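Local coordinates for Rpb7-binding protein seb1 (Schizosaccharomyces pombe 972h-, PDB 5MDT) that binds RNA polymerase II, probably its C-terminal domain through this CTD-interacting domain, and nascent RNA to drive transcription termination, at residues His118-Glu130 and Leu140-Ala152. Sequence-based numbering, arbitrary orientation.
Sequences HLPKILKLCDIWE and LESLRSKLKDAMA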
loop_
_atom_site.group_PDB
_atom_site.type_symbol
_atom_site.label_atom_id
_atom_site.label_comp_id
_atom_site.label_asym_id
_atom_site.label_seq_id
_atom_site.Cartn_x
_atom_site.Cartn_y
_atom_site.Cartn_z
ATOM N N HIS A 118 8.649 5.900 -12.883
ATOM C CA HIS A 118 7.628 5.530 -11.902
ATOM C C HIS A 118 7.644 6.459 -10.700
ATOM O O HIS A 118 6.663 6.508 -9.964
ATOM C CB HIS A 118 7.831 4.071 -11.442
ATOM C CG HIS A 118 7.470 3.063 -12.492
ATOM N ND1 HIS A 118 7.587 1.704 -12.249
ATOM C CD2 HIS A 118 6.960 3.245 -13.737
ATOM C CE1 HIS A 118 7.150 1.101 -13.341
ATOM N NE2 HIS A 118 6.764 1.992 -14.272
ATOM N N LEU A 119 8.738 7.199 -10.496
ATOM C CA LEU A 119 8.894 8.025 -9.298
ATOM C C LEU A 119 7.864 9.177 -9.212
ATOM O O LEU A 119 7.228 9.315 -8.163
ATOM C CB LEU A 119 10.337 8.495 -9.116
ATOM C CG LEU A 119 11.367 7.343 -9.026
ATOM C CD1 LEU A 119 12.784 7.889 -8.858
ATOM C CD2 LEU A 119 10.983 6.285 -7.958
ATOM N N PRO A 120 7.533 9.884 -10.304
ATOM C CA PRO A 120 6.493 10.924 -10.184
ATOM C C PRO A 120 5.123 10.326 -9.847
ATOM O O PRO A 120 4.272 11.031 -9.301
ATOM C CB PRO A 120 6.446 11.574 -11.570
ATOM C CG PRO A 120 7.608 11.088 -12.309
ATOM C CD PRO A 120 8.170 9.881 -11.641
ATOM N N LYS A 121 4.886 9.053 -10.208
ATOM C CA LYS A 121 3.615 8.357 -9.914
ATOM C C LYS A 121 3.450 8.143 -8.398
ATOM O O LYS A 121 2.324 8.134 -7.893
ATOM C CB LYS A 121 3.509 7.029 -10.704
ATOM C CG LYS A 121 3.583 7.185 -12.243
ATOM C CD LYS A 121 2.371 7.903 -12.813
ATOM C CE LYS A 121 2.457 8.197 -14.296
ATOM N NZ LYS A 121 1.491 9.261 -14.674
ATOM N N ILE A 122 4.573 8.025 -7.664
ATOM C CA ILE A 122 4.541 7.853 -6.203
ATOM C C ILE A 122 4.265 9.220 -5.560
ATOM O O ILE A 122 3.518 9.288 -4.583
ATOM C CB ILE A 122 5.832 7.185 -5.689
ATOM C CG1 ILE A 122 6.123 5.898 -6.504
ATOM C CG2 ILE A 122 5.707 6.849 -4.171
ATOM C CD1 ILE A 122 7.542 5.223 -6.208
ATOM N N LEU A 123 4.782 10.309 -6.161
ATOM C CA LEU A 123 4.456 11.665 -5.709
ATOM C C LEU A 123 2.948 11.863 -5.794
ATOM O O LEU A 123 2.361 12.404 -4.858
ATOM C CB LEU A 123 5.165 12.754 -6.538
ATOM C CG LEU A 123 6.548 13.163 -6.114
ATOM C CD1 LEU A 123 6.977 14.390 -6.909
ATOM C CD2 LEU A 123 6.608 13.513 -4.625
ATOM N N LYS A 124 2.311 11.376 -6.885
ATOM C CA LYS A 124 0.854 11.438 -7.063
ATOM C C LYS A 124 0.106 10.699 -5.939
ATOM O O LYS A 124 -0.956 11.162 -5.526
ATOM C CB LYS A 124 0.422 10.939 -8.447
ATOM C CG LYS A 124 0.666 11.969 -9.538
ATOM C CD LYS A 124 0.523 11.397 -10.942
ATOM C CE LYS A 124 0.278 12.487 -11.969
ATOM N NZ LYS A 124 1.419 13.446 -12.080
ATOM N N LEU A 125 0.667 9.587 -5.418
ATOM C CA LEU A 125 0.062 8.884 -4.297
ATOM C C LEU A 125 0.103 9.743 -3.029
ATOM O O LEU A 125 -0.886 9.790 -2.303
ATOM C CB LEU A 125 0.715 7.516 -4.068
ATOM C CG LEU A 125 0.497 6.442 -5.146
ATOM C CD1 LEU A 125 1.302 5.181 -4.815
ATOM C CD2 LEU A 125 -0.974 6.109 -5.326
ATOM N N CYS A 126 1.205 10.474 -2.803
ATOM C CA CYS A 126 1.339 11.384 -1.658
ATOM C C CYS A 126 0.228 12.434 -1.660
ATOM O O CYS A 126 -0.321 12.728 -0.599
ATOM C CB CYS A 126 2.717 12.033 -1.634
ATOM S SG CYS A 126 4.068 10.851 -1.442
ATOM N N ASP A 127 -0.116 12.963 -2.854
ATOM C CA ASP A 127 -1.186 13.947 -3.043
ATOM C C ASP A 127 -2.538 13.337 -2.658
ATOM O O ASP A 127 -3.314 13.982 -1.951
ATOM C CB ASP A 127 -1.241 14.417 -4.508
ATOM C CG ASP A 127 -0.132 15.357 -4.953
ATOM O OD1 ASP A 127 0.527 15.961 -4.076
ATOM O OD2 ASP A 127 0.057 15.509 -6.177
ATOM N N ILE A 128 -2.803 12.089 -3.116
ATOM C CA ILE A 128 -4.029 11.338 -2.825
ATOM C C ILE A 128 -4.168 11.146 -1.308
ATOM O O ILE A 128 -5.239 11.406 -0.751
ATOM C CB ILE A 128 -4.081 10.009 -3.646
ATOM C CG1 ILE A 128 -4.354 10.317 -5.145
ATOM C CG2 ILE A 128 -5.131 9.014 -3.079
ATOM C CD1 ILE A 128 -4.053 9.173 -6.122
ATOM N N TRP A 129 -3.068 10.743 -0.651
ATOM C CA TRP A 129 -2.990 10.521 0.793
ATOM C C TRP A 129 -3.165 11.814 1.590
ATOM O O TRP A 129 -3.781 11.797 2.651
ATOM C CB TRP A 129 -1.672 9.826 1.145
ATOM C CG TRP A 129 -1.562 8.450 0.562
ATOM C CD1 TRP A 129 -2.588 7.597 0.274
ATOM C CD2 TRP A 129 -0.354 7.730 0.292
ATOM N NE1 TRP A 129 -2.096 6.401 -0.188
ATOM C CE2 TRP A 129 -0.726 6.448 -0.176
ATOM C CE3 TRP A 129 1.016 8.061 0.354
ATOM C CZ2 TRP A 129 0.216 5.488 -0.561
ATOM C CZ3 TRP A 129 1.953 7.093 0.001
ATOM C CH2 TRP A 129 1.549 5.831 -0.465
ATOM N N GLU A 130 -2.630 12.921 1.077
ATOM C CA GLU A 130 -2.756 14.232 1.711
ATOM C C GLU A 130 -4.223 14.686 1.710
ATOM O O GLU A 130 -4.724 15.140 2.740
ATOM C CB GLU A 130 -1.849 15.252 1.004
ATOM C CG GLU A 130 -1.818 16.625 1.651
ATOM C CD GLU A 130 -0.703 17.495 1.111
ATOM O OE1 GLU A 130 -0.661 17.715 -0.121
ATOM O OE2 GLU A 130 0.154 17.926 1.917
ATOM N N LEU A 140 4.232 12.415 5.167
ATOM C CA LEU A 140 4.126 12.825 3.769
ATOM C C LEU A 140 5.262 13.730 3.315
ATOM O O LEU A 140 5.703 13.605 2.172
ATOM C CB LEU A 140 2.757 13.458 3.476
ATOM C CG LEU A 140 1.543 12.538 3.674
ATOM C CD1 LEU A 140 0.270 13.338 3.719
ATOM C CD2 LEU A 140 1.475 11.446 2.600
ATOM N N GLU A 141 5.745 14.626 4.208
ATOM C CA GLU A 141 6.866 15.534 3.935
ATOM C C GLU A 141 8.139 14.702 3.720
ATOM O O GLU A 141 8.848 14.931 2.739
ATOM C CB GLU A 141 7.050 16.555 5.082
ATOM C CG GLU A 141 8.132 17.599 4.826
ATOM C CD GLU A 141 8.685 18.334 6.037
ATOM O OE1 GLU A 141 9.806 18.883 5.928
ATOM O OE2 GLU A 141 8.001 18.376 7.087
ATOM N N SER A 142 8.385 13.706 4.605
ATOM C CA SER A 142 9.531 12.792 4.521
ATOM C C SER A 142 9.537 12.057 3.179
ATOM O O SER A 142 10.562 12.063 2.493
ATOM C CB SER A 142 9.509 11.777 5.662
ATOM O OG SER A 142 9.495 12.390 6.940
ATOM N N LEU A 143 8.376 11.465 2.786
ATOM C CA LEU A 143 8.231 10.734 1.520
ATOM C C LEU A 143 8.461 11.645 0.321
ATOM O O LEU A 143 9.200 11.268 -0.584
ATOM C CB LEU A 143 6.858 10.046 1.394
ATOM C CG LEU A 143 6.477 9.006 2.443
ATOM C CD1 LEU A 143 5.007 8.631 2.308
ATOM C CD2 LEU A 143 7.367 7.759 2.363
ATOM N N ARG A 144 7.839 12.839 0.311
ATOM C CA ARG A 144 8.008 13.790 -0.782
ATOM C C ARG A 144 9.463 14.208 -0.952
ATOM O O ARG A 144 9.960 14.211 -2.075
ATOM C CB ARG A 144 7.109 15.015 -0.594
ATOM C CG ARG A 144 5.666 14.744 -0.974
ATOM C CD ARG A 144 4.873 16.020 -0.856
ATOM N NE ARG A 144 3.527 15.872 -1.402
ATOM C CZ ARG A 144 2.414 16.040 -0.700
ATOM N NH1 ARG A 144 2.474 16.368 0.585
ATOM N NH2 ARG A 144 1.232 15.902 -1.281
ATOM N N SER A 145 10.151 14.519 0.164
ATOM C CA SER A 145 11.563 14.929 0.184
ATOM C C SER A 145 12.457 13.857 -0.452
ATOM O O SER A 145 13.280 14.185 -1.307
ATOM C CB SER A 145 12.011 15.220 1.613
ATOM O OG SER A 145 13.411 15.435 1.706
ATOM N N LYS A 146 12.254 12.582 -0.063
ATOM C CA LYS A 146 12.990 11.424 -0.567
ATOM C C LYS A 146 12.770 11.210 -2.062
ATOM O O LYS A 146 13.733 10.959 -2.787
ATOM C CB LYS A 146 12.649 10.160 0.246
ATOM C CG LYS A 146 13.311 10.135 1.622
ATOM C CD LYS A 146 12.851 8.936 2.448
ATOM C CE LYS A 146 13.555 8.851 3.782
ATOM N NZ LYS A 146 13.074 9.882 4.739
ATOM N N LEU A 147 11.508 11.345 -2.536
ATOM C CA LEU A 147 11.197 11.206 -3.960
ATOM C C LEU A 147 11.837 12.318 -4.794
ATOM O O LEU A 147 12.485 12.026 -5.803
ATOM C CB LEU A 147 9.667 11.131 -4.189
ATOM C CG LEU A 147 9.006 9.858 -3.658
ATOM C CD1 LEU A 147 7.513 10.072 -3.420
ATOM C CD2 LEU A 147 9.228 8.694 -4.602
ATOM N N LYS A 148 11.726 13.580 -4.330
ATOM C CA LYS A 148 12.289 14.758 -4.999
ATOM C C LYS A 148 13.810 14.624 -5.126
ATOM O O LYS A 148 14.350 14.871 -6.203
ATOM C CB LYS A 148 11.898 16.049 -4.257
ATOM C CG LYS A 148 10.395 16.367 -4.270
ATOM C CD LYS A 148 9.903 17.009 -5.566
ATOM C CE LYS A 148 8.496 17.529 -5.415
ATOM N NZ LYS A 148 7.932 17.988 -6.711
ATOM N N ASP A 149 14.481 14.158 -4.049
ATOM C CA ASP A 149 15.923 13.891 -4.009
ATOM C C ASP A 149 16.295 12.819 -5.033
ATOM O O ASP A 149 17.264 12.983 -5.767
ATOM C CB ASP A 149 16.345 13.413 -2.607
ATOM C CG ASP A 149 16.410 14.473 -1.519
ATOM O OD1 ASP A 149 16.101 15.652 -1.810
ATOM O OD2 ASP A 149 16.729 14.115 -0.367
ATOM N N ALA A 150 15.501 11.739 -5.109
ATOM C CA ALA A 150 15.760 10.632 -6.027
ATOM C C ALA A 150 15.633 10.996 -7.517
ATOM O O ALA A 150 16.317 10.397 -8.344
ATOM C CB ALA A 150 14.849 9.480 -5.702
ATOM N N MET A 151 14.794 11.975 -7.853
ATOM C CA MET A 151 14.550 12.328 -9.260
ATOM C C MET A 151 15.666 13.130 -9.948
ATOM O O MET A 151 15.509 13.618 -11.064
ATOM C CB MET A 151 13.138 12.867 -9.439
ATOM C CG MET A 151 12.142 11.798 -9.102
ATOM S SD MET A 151 10.481 12.053 -9.705
ATOM C CE MET A 151 9.910 13.303 -8.548
ATOM N N ALA A 152 16.841 13.090 -9.322
ATOM C CA ALA A 152 18.106 13.712 -9.706
ATOM C C ALA A 152 17.946 15.211 -9.665
ATOM O O ALA A 152 17.535 15.719 -8.614
ATOM C CB ALA A 152 18.593 13.209 -11.062
#
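The last two helices of the CTD-interacting domain pack as an antiparallel hairpin, Leu119, Leu123 and Cys126 facing Leu147, Arg144 and Leu140, the axes of their facing segments approaching to 9.8 Å, with directions 163° apart. Leu147 is a knob in the hole formed by Leu119, Ile122, Leu123 and Cys126; its CD1 lies 3.8 Å from Ile122 CG2, the two side chains crossing nearly at right angles, whereas Leu123 slides past it in the opposite sense. Just beyond the C-terminal end of helix 137-150, Met151 SD lies 3.6 Å from Leu119 CB, and the bend at chi3 (-76°) carries CE to Leu123 CD1. Toward the hairpin's turn, Leu140 CD2 reaches the edge of the Trp129 ring and sits 3.8 Å from Trp129 CB; Trp129 NE1 is hydrogen-bonded to Asp67 OD1 on helix 59-79. Arg144 is the second knob, extended from CG to NE, with Cys126 CB over one guanidinium face. Its NH2 donates to the anti lone pair of Asp127 OD1 (2.9 Å), near the guanidinium plane, and to Glu130 OE1 (2.9 Å), which it meets from above the carboxylate plane. NH1 adds a weak bond to Glu130 OE2. A leucine in place of Arg144 would probably leave both carboxylates without their shared cation and free to turn. An apolar seam bordered by a salt-bridge network thus joins the closing helical pair of this all-helical CID fold.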